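Local coordinates for avidin-related protein 4/5 (Gallus gallus, PDB 1Y55) that binds biotin with high affinity as a heat-stable homotetrameric relative of chicken egg-white avidin, at residues A[23-34]-A[45-55]. The protein carries 1 engineered substitution. Numbering follows the deposited sequence.
Sequences VNSRGEFTGTYL and TLSPLLGIQHK. With BTN (biotin), chain C; FMT (formic acid), chain E.
Phe29 lies flat over Gly51, where strands 28-34 and 47-53 pair antiparallel as neighbours in the eight-stranded barrel of the avidin fold. With chi1 at 57°, CG sits between the backbone N and the carbonyl carbon, which folds the ring across the partner strand; Gly51 CA lies 4.0 Å from the ring centroid in a CH-pi contact over the face. Leu49 closes on the ring edge, its CD1 3.7 Å from Phe29 CE1, while its CD2 branch turns the other way to rest on Thr32 O. Ile20 and Phe64, from the flanking strands, also touch Phe29. Farther along this inner face, Tyr33 projects into the biotin pocket, and its OH donates to the ureido oxygen O3 of biotin at 2.7 Å, in the plane of the tyrosine ring, at its edge. On the outer face Leu50 meets Leu50 of the second subunit, and Thr32 CB has Leu46 CD1, from the residues leading into strand 47-53, 3.7 Å away, the side chains crossing at a slant. Lys55 lies along the type I turn Asn24–Gly27, its chain bent at chi2 and chi3. Asn24 O takes the turn's own bond from Gly27 N and, from the opposite face of its carbonyl plane, a second from Lys55 NZ at 3.0 Å.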
ATOM      1  N   VAL A  23       1.130 -24.356 -14.573  1.00 11.73           N
ATOM      2  CA  VAL A  23       2.319 -23.634 -14.132  1.00 11.32           C
ATOM      3  C   VAL A  23       3.525 -24.341 -14.739  1.00 11.62           C
ATOM      4  O   VAL A  23       3.685 -25.552 -14.593  1.00 12.99           O
ATOM      5  CB  VAL A  23       2.414 -23.636 -12.610  1.00 11.69           C
ATOM      6  CG1 VAL A  23       3.661 -22.926 -12.148  1.00 11.64           C
ATOM      7  CG2 VAL A  23       1.178 -22.982 -11.990  1.00 11.80           C
ATOM      8  N   ASN A  24       4.365 -23.603 -15.452  1.00 10.52           N
ATOM      9  CA  ASN A  24       5.490 -24.219 -16.150  1.00 10.90           C
ATOM     10  C   ASN A  24       6.688 -24.411 -15.218  1.00 10.82           C
ATOM     11  O   ASN A  24       6.595 -24.139 -14.027  1.00 10.96           O
ATOM     12  CB  ASN A  24       5.803 -23.477 -17.451  1.00 11.42           C
ATOM     13  CG  ASN A  24       6.516 -22.156 -17.250  1.00 11.62           C
ATOM     14  OD1 ASN A  24       6.950 -21.807 -16.163  1.00 11.05           O
ATOM     15  ND2 ASN A  24       6.633 -21.407 -18.334  1.00 13.53           N
ATOM     16  N   SER A  25       7.796 -24.978 -15.694  0.50 10.30           N
ATOM     17  CA  SER A  25       8.910 -25.273 -14.791  0.50  9.93           C
ATOM     18  C   SER A  25       9.620 -24.013 -14.268  0.50 10.15           C
ATOM     19  O   SER A  25      10.362 -24.108 -13.298  0.50 11.58           O
ATOM     20  CB  SER A  25       9.917 -26.205 -15.456  0.50  9.21           C
ATOM     21  OG  SER A  25      10.525 -25.575 -16.567  0.50  8.65           O
ATOM     22  N   ARG A  26       9.407 -22.847 -14.896  1.00 10.20           N
ATOM     23  CA  ARG A  26       9.875 -21.577 -14.335  1.00 10.18           C
ATOM     24  C   ARG A  26       8.922 -20.988 -13.288  1.00  9.86           C
ATOM     25  O   ARG A  26       9.250 -19.984 -12.647  1.00 11.61           O
ATOM     26  CB  ARG A  26      10.039 -20.539 -15.458  1.00 10.69           C
ATOM     27  CG  ARG A  26      11.135 -20.841 -16.442  1.00 10.37           C
ATOM     28  CD  ARG A  26      12.510 -20.763 -15.862  1.00 10.75           C
ATOM     29  NE  ARG A  26      13.487 -20.787 -16.933  1.00 10.48           N
ATOM     30  CZ  ARG A  26      14.752 -21.133 -16.808  1.00 10.22           C
ATOM     31  NH1 ARG A  26      15.253 -21.479 -15.638  1.00 11.96           N
ATOM     32  NH2 ARG A  26      15.523 -21.136 -17.884  1.00 11.18           N
ATOM     33  N   GLY A  27       7.729 -21.559 -13.145  1.00  9.25           N
ATOM     34  CA  GLY A  27       6.710 -20.995 -12.286  1.00  9.16           C
ATOM     35  C   GLY A  27       5.769 -20.037 -12.984  1.00  8.91           C
ATOM     36  O   GLY A  27       4.892 -19.483 -12.316  1.00  9.04           O
ATOM     37  N   GLU A  28       5.892 -19.854 -14.291  1.00  9.26           N
ATOM     38  CA  GLU A  28       5.021 -18.942 -15.008  1.00  9.28           C
ATOM     39  C   GLU A  28       3.653 -19.561 -15.260  1.00  9.42           C
ATOM     40  O   GLU A  28       3.528 -20.760 -15.503  1.00 10.31           O
ATOM     41  CB  GLU A  28       5.633 -18.542 -16.341  1.00 10.02           C
ATOM     42  CG  GLU A  28       6.999 -17.912 -16.221  1.00 11.49           C
ATOM     43  CD  GLU A  28       7.645 -17.735 -17.571  1.00 15.14           C
ATOM     44  OE1 GLU A  28       7.554 -18.672 -18.406  1.00 17.95           O
ATOM     45  OE2 GLU A  28       8.258 -16.672 -17.783  1.00 20.12           O
ATOM     46  N   PHE A  29       2.626 -18.721 -15.230  1.00  9.51           N
ATOM     47  CA  PHE A  29       1.258 -19.148 -15.500  1.00  9.96           C
ATOM     48  C   PHE A  29       0.463 -18.038 -16.149  1.00  9.51           C
ATOM     49  O   PHE A  29       0.719 -16.853 -15.955  1.00  9.45           O
ATOM     50  CB  PHE A  29       0.559 -19.627 -14.225  1.00 10.43           C
ATOM     51  CG  PHE A  29       0.520 -18.606 -13.118  1.00  9.75           C
ATOM     52  CD1 PHE A  29      -0.517 -17.679 -13.024  1.00  9.86           C
ATOM     53  CD2 PHE A  29       1.510 -18.578 -12.154  1.00  9.93           C
ATOM     54  CE1 PHE A  29      -0.551 -16.747 -11.991  1.00  9.56           C
ATOM     55  CE2 PHE A  29       1.483 -17.634 -11.127  1.00  9.63           C
ATOM     56  CZ  PHE A  29       0.444 -16.723 -11.039  1.00  9.49           C
ATOM     57  N   THR A  30      -0.526 -18.460 -16.917  1.00 10.61           N
ATOM     58  CA  THR A  30      -1.526 -17.571 -17.454  1.00 11.06           C
ATOM     59  C   THR A  30      -2.892 -17.978 -16.948  1.00 10.37           C
ATOM     60  O   THR A  30      -3.053 -19.013 -16.316  1.00 12.01           O
ATOM     61  CB  THR A  30      -1.448 -17.561 -18.971  1.00 13.35           C
ATOM     62  OG1 THR A  30      -2.104 -16.388 -19.490  1.00 16.92           O
ATOM     63  CG2 THR A  30      -2.105 -18.809 -19.577  1.00 15.37           C
ATOM     64  N   GLY A  31      -3.872 -17.137 -17.207  1.00 10.10           N
ATOM     65  CA  GLY A  31      -5.211 -17.420 -16.782  1.00 10.92           C
ATOM     66  C   GLY A  31      -6.153 -16.303 -17.156  1.00  9.43           C
ATOM     67  O   GLY A  31      -5.840 -15.415 -17.945  1.00  9.46           O
ATOM     68  N   THR A  32      -7.336 -16.366 -16.567  1.00  9.27           N
ATOM     69  CA  THR A  32      -8.359 -15.341 -16.753  1.00  9.44           C
ATOM     70  C   THR A  32      -8.925 -14.934 -15.401  1.00  8.93           C
ATOM     71  O   THR A  32      -8.876 -15.684 -14.427  1.00  9.69           O
ATOM     72  CB  THR A  32      -9.493 -15.813 -17.660  1.00 10.59           C
ATOM     73  OG1 THR A  32     -10.152 -16.919 -17.029  1.00 12.57           O
ATOM     74  CG2 THR A  32      -8.991 -16.284 -19.022  1.00 11.92           C
ATOM     75  N   TYR A  33      -9.466 -13.726 -15.379  1.00  8.27           N
ATOM     76  CA  TYR A  33      -9.978 -13.118 -14.165  1.00  7.94           C
ATOM     77  C   TYR A  33     -11.320 -12.474 -14.497  1.00  7.79           C
ATOM     78  O   TYR A  33     -11.382 -11.645 -15.407  1.00  8.20           O
ATOM     79  CB  TYR A  33      -8.990 -12.066 -13.641  1.00  7.98           C
ATOM     80  CG  TYR A  33      -9.139 -11.740 -12.176  1.00  7.62           C
ATOM     81  CD1 TYR A  33     -10.169 -10.926 -11.713  1.00  7.82           C
ATOM     82  CD2 TYR A  33      -8.245 -12.240 -11.242  1.00  7.49           C
ATOM     83  CE1 TYR A  33     -10.301 -10.623 -10.358  1.00  7.29           C
ATOM     84  CE2 TYR A  33      -8.372 -11.940  -9.899  1.00  7.53           C
ATOM     85  CZ  TYR A  33      -9.400 -11.141  -9.457  1.00  7.06           C
ATOM     86  OH  TYR A  33      -9.484 -10.887  -8.110  1.00  7.45           O
ATOM     87  N   LEU A  34     -12.367 -12.855 -13.764  1.00  7.52           N
ATOM     88  CA  LEU A  34     -13.693 -12.255 -13.892  1.00  7.91           C
ATOM     89  C   LEU A  34     -13.966 -11.515 -12.580  1.00  7.12           C
ATOM     90  O   LEU A  34     -14.282 -12.124 -11.558  1.00  7.39           O
ATOM     91  CB  LEU A  34     -14.764 -13.309 -14.173  1.00  8.35           C
ATOM     92  CG  LEU A  34     -16.141 -12.741 -14.475  1.00  8.98           C
ATOM     93  CD1 LEU A  34     -16.137 -11.856 -15.708  1.00 10.66           C
ATOM     94  CD2 LEU A  34     -17.145 -13.865 -14.639  1.00 10.36           C
ATOM     95  N   THR A  45     -15.689  -7.363 -18.512  1.00  9.59           N
ATOM     96  CA  THR A  45     -15.484  -8.534 -19.353  1.00 10.17           C
ATOM     97  C   THR A  45     -14.337  -9.358 -18.790  1.00  9.28           C
ATOM     98  O   THR A  45     -13.466  -8.843 -18.072  1.00  9.70           O
ATOM     99  CB  THR A  45     -15.163  -8.163 -20.804  1.00 10.67           C
ATOM    100  OG1 THR A  45     -13.955  -7.378 -20.831  1.00 11.50           O
ATOM    101  CG2 THR A  45     -16.297  -7.348 -21.423  1.00 11.92           C
ATOM    102  N   LEU A  46     -14.336 -10.641 -19.117  1.00  9.91           N
ATOM    103  CA  LEU A  46     -13.266 -11.549 -18.750  1.00  9.77           C
ATOM    104  C   LEU A  46     -11.932 -10.983 -19.208  1.00  9.62           C
ATOM    105  O   LEU A  46     -11.815 -10.529 -20.351  1.00 10.92           O
ATOM    106  CB  LEU A  46     -13.509 -12.905 -19.404  1.00 10.38           C
ATOM    107  CG  LEU A  46     -12.625 -14.055 -18.903  1.00 10.68           C
ATOM    108  CD1 LEU A  46     -12.927 -14.374 -17.435  1.00 11.02           C
ATOM    109  CD2 LEU A  46     -12.811 -15.278 -19.775  1.00 12.06           C
ATOM    110  N   SER A  47     -10.924 -11.022 -18.343  1.00  8.73           N
ATOM    111  CA  SER A  47      -9.648 -10.371 -18.615  1.00  8.63           C
ATOM    112  C   SER A  47      -8.490 -11.324 -18.359  1.00  8.69           C
ATOM    113  O   SER A  47      -8.539 -12.166 -17.463  1.00  9.42           O
ATOM    114  CB  SER A  47      -9.520  -9.128 -17.751  1.00  9.12           C
ATOM    115  OG  SER A  47     -10.501  -8.162 -18.119  1.00  9.50           O
ATOM    116  N   PRO A  48      -7.423 -11.198 -19.138  1.00  8.73           N
ATOM    117  CA  PRO A  48      -6.266 -12.091 -18.988  1.00  8.85           C
ATOM    118  C   PRO A  48      -5.349 -11.706 -17.840  1.00  8.35           C
ATOM    119  O   PRO A  48      -5.213 -10.533 -17.497  1.00  8.68           O
ATOM    120  CB  PRO A  48      -5.552 -11.937 -20.327  1.00  9.83           C
ATOM    121  CG  PRO A  48      -5.823 -10.521 -20.704  1.00 10.28           C
ATOM    122  CD  PRO A  48      -7.243 -10.272 -20.274  1.00  9.39           C
ATOM    123  N   LEU A  49      -4.692 -12.730 -17.301  1.00  8.69           N
ATOM    124  CA  LEU A  49      -3.654 -12.549 -16.291  1.00  8.59           C
ATOM    125  C   LEU A  49      -2.411 -13.349 -16.665  1.00  8.31           C
ATOM    126  O   LEU A  49      -2.473 -14.346 -17.391  1.00  8.78           O
ATOM    127  CB  LEU A  49      -4.147 -12.921 -14.881  1.00  9.18           C
ATOM    128  CG  LEU A  49      -4.422 -14.401 -14.597  1.00  9.44           C
ATOM    129  CD1 LEU A  49      -3.176 -15.146 -14.111  1.00 10.05           C
ATOM    130  CD2 LEU A  49      -5.538 -14.565 -13.585  1.00 10.35           C
ATOM    131  N   LEU A  50      -1.271 -12.884 -16.164  1.00  8.33           N
ATOM    132  CA  LEU A  50       0.027 -13.507 -16.393  1.00  8.09           C
ATOM    133  C   LEU A  50       0.845 -13.319 -15.136  1.00  7.41           C
ATOM    134  O   LEU A  50       0.924 -12.203 -14.635  1.00  7.60           O
ATOM    135  CB  LEU A  50       0.711 -12.810 -17.548  1.00  9.53           C
ATOM    136  CG  LEU A  50       1.920 -13.428 -18.189  1.00 11.30           C
ATOM    137  CD1 LEU A  50       1.634 -14.840 -18.671  1.00 12.36           C
ATOM    138  CD2 LEU A  50       2.327 -12.544 -19.372  1.00 12.78           C
ATOM    139  N   GLY A  51       1.469 -14.375 -14.631  1.00  7.65           N
ATOM    140  CA  GLY A  51       2.238 -14.282 -13.409  1.00  8.50           C
ATOM    141  C   GLY A  51       3.300 -15.345 -13.253  1.00  7.59           C
ATOM    142  O   GLY A  51       3.549 -16.146 -14.149  1.00  7.89           O
ATOM    143  N   ILE A  52       3.947 -15.292 -12.095  1.00  7.71           N
ATOM    144  CA  ILE A  52       4.990 -16.236 -11.723  1.00  7.83           C
ATOM    145  C   ILE A  52       4.829 -16.622 -10.270  1.00  7.48           C
ATOM    146  O   ILE A  52       4.674 -15.752  -9.405  1.00  7.50           O
ATOM    147  CB  ILE A  52       6.422 -15.689 -11.936  1.00  7.86           C
ATOM    148  CG1 ILE A  52       6.567 -14.819 -13.193  1.00  8.53           C
ATOM    149  CG2 ILE A  52       7.395 -16.855 -12.007  1.00  8.47           C
ATOM    150  CD1 ILE A  52       7.940 -14.171 -13.315  1.00  9.15           C
ATOM    151  N   GLN A  53       4.909 -17.918  -9.989  1.00  8.33           N
ATOM    152  CA  GLN A  53       5.014 -18.433  -8.628  1.00  8.48           C
ATOM    153  C   GLN A  53       6.366 -19.093  -8.444  1.00  8.60           C
ATOM    154  O   GLN A  53       7.021 -19.479  -9.406  1.00 10.09           O
ATOM    155  CB  GLN A  53       3.903 -19.457  -8.317  1.00  9.22           C
ATOM    156  CG  GLN A  53       3.966 -20.777  -9.090  1.00 10.60           C
ATOM    157  CD  GLN A  53       3.097 -21.853  -8.445  1.00 11.27           C
ATOM    158  OE1 GLN A  53       3.608 -22.660  -7.647  1.00 14.05           O
ATOM    159  NE2 GLN A  53       1.814 -21.838  -8.733  1.00 12.59           N
ATOM    160  N   HIS A  54       6.769 -19.237  -7.190  1.00  8.54           N
ATOM    161  CA  HIS A  54       7.906 -20.076  -6.866  1.00  9.10           C
ATOM    162  C   HIS A  54       7.513 -21.550  -7.022  1.00  9.68           C
ATOM    163  O   HIS A  54       6.357 -21.932  -6.856  1.00 11.43           O
ATOM    164  CB  HIS A  54       8.405 -19.754  -5.477  1.00  9.04           C
ATOM    165  CG  HIS A  54       9.161 -18.463  -5.415  1.00  8.93           C
ATOM    166  ND1 HIS A  54       8.611 -17.197  -5.463  1.00 10.44           N
ATOM    167  CD2 HIS A  54      10.491 -18.290  -5.287  1.00  9.22           C
ATOM    168  CE1 HIS A  54       9.602 -16.313  -5.413  1.00  7.83           C
ATOM    169  NE2 HIS A  54      10.745 -16.951  -5.293  1.00 11.79           N
ATOM    170  N   LYS A  55       8.505 -22.361  -7.348  1.00 11.51           N
ATOM    171  CA  LYS A  55       8.329 -23.746  -7.743  1.00 12.26           C
ATOM    172  C   LYS A  55       8.683 -24.767  -6.679  1.00 12.34           C
ATOM    173  O   LYS A  55       7.976 -25.779  -6.524  1.00 14.49           O
ATOM    174  CB  LYS A  55       9.192 -24.013  -8.963  1.00 13.30           C
ATOM    175  CG  LYS A  55       8.480 -23.750 -10.231  1.00 16.85           C
ATOM    176  CD  LYS A  55       8.003 -25.081 -10.849  1.00 21.01           C
ATOM    177  CE  LYS A  55       6.513 -25.221 -10.832  1.00 23.59           C
ATOM    178  NZ  LYS A  55       6.055 -26.190 -11.854  1.00 23.93           N
TER
HETATM  179  C11 BTN C 801     -11.533  -1.542 -13.366  1.00 11.83           C
HETATM  180  O11 BTN C 801     -12.366  -1.163 -12.352  1.00 11.81           O
HETATM  181  O12 BTN C 801     -11.287  -0.757 -14.367  1.00 15.93           O
HETATM  182  C10 BTN C 801     -10.883  -2.855 -13.374  1.00  9.87           C
HETATM  183  C9  BTN C 801     -11.418  -3.845 -12.368  1.00  8.45           C
HETATM  184  C8  BTN C 801     -10.722  -3.730 -11.015  1.00  7.82           C
HETATM  185  C7  BTN C 801     -11.270  -4.758 -10.019  1.00  7.17           C
HETATM  186  C2  BTN C 801     -10.470  -4.811  -8.687  1.00  7.07           C
HETATM  187  S1  BTN C 801      -8.846  -5.503  -8.810  1.00  6.92           S
HETATM  188  C6  BTN C 801      -8.743  -5.467  -7.010  1.00  7.08           C
HETATM  189  C5  BTN C 801     -10.111  -5.934  -6.518  1.00  6.73           C
HETATM  190  N1  BTN C 801     -10.221  -7.377  -6.414  1.00  7.09           N
HETATM  191  C3  BTN C 801     -11.118  -7.844  -7.267  1.00  6.56           C
HETATM  192  O3  BTN C 801     -11.406  -9.129  -7.381  1.00  6.97           O
HETATM  193  N2  BTN C 801     -11.679  -6.883  -7.972  1.00  6.60           N
HETATM  194  C4  BTN C 801     -11.179  -5.579  -7.566  1.00  6.73           C
HETATM  195  C   FMT E 903      11.866 -21.475  -7.278  1.00 13.41           C
HETATM  196  O1  FMT E 903      11.785 -22.514  -6.618  1.00 14.50           O
HETATM  197  O2  FMT E 903      10.879 -20.798  -7.555  1.00 13.48           O
HETATM  198  O   HOH W   1     -12.897  -9.274 -15.313  1.00  8.36           O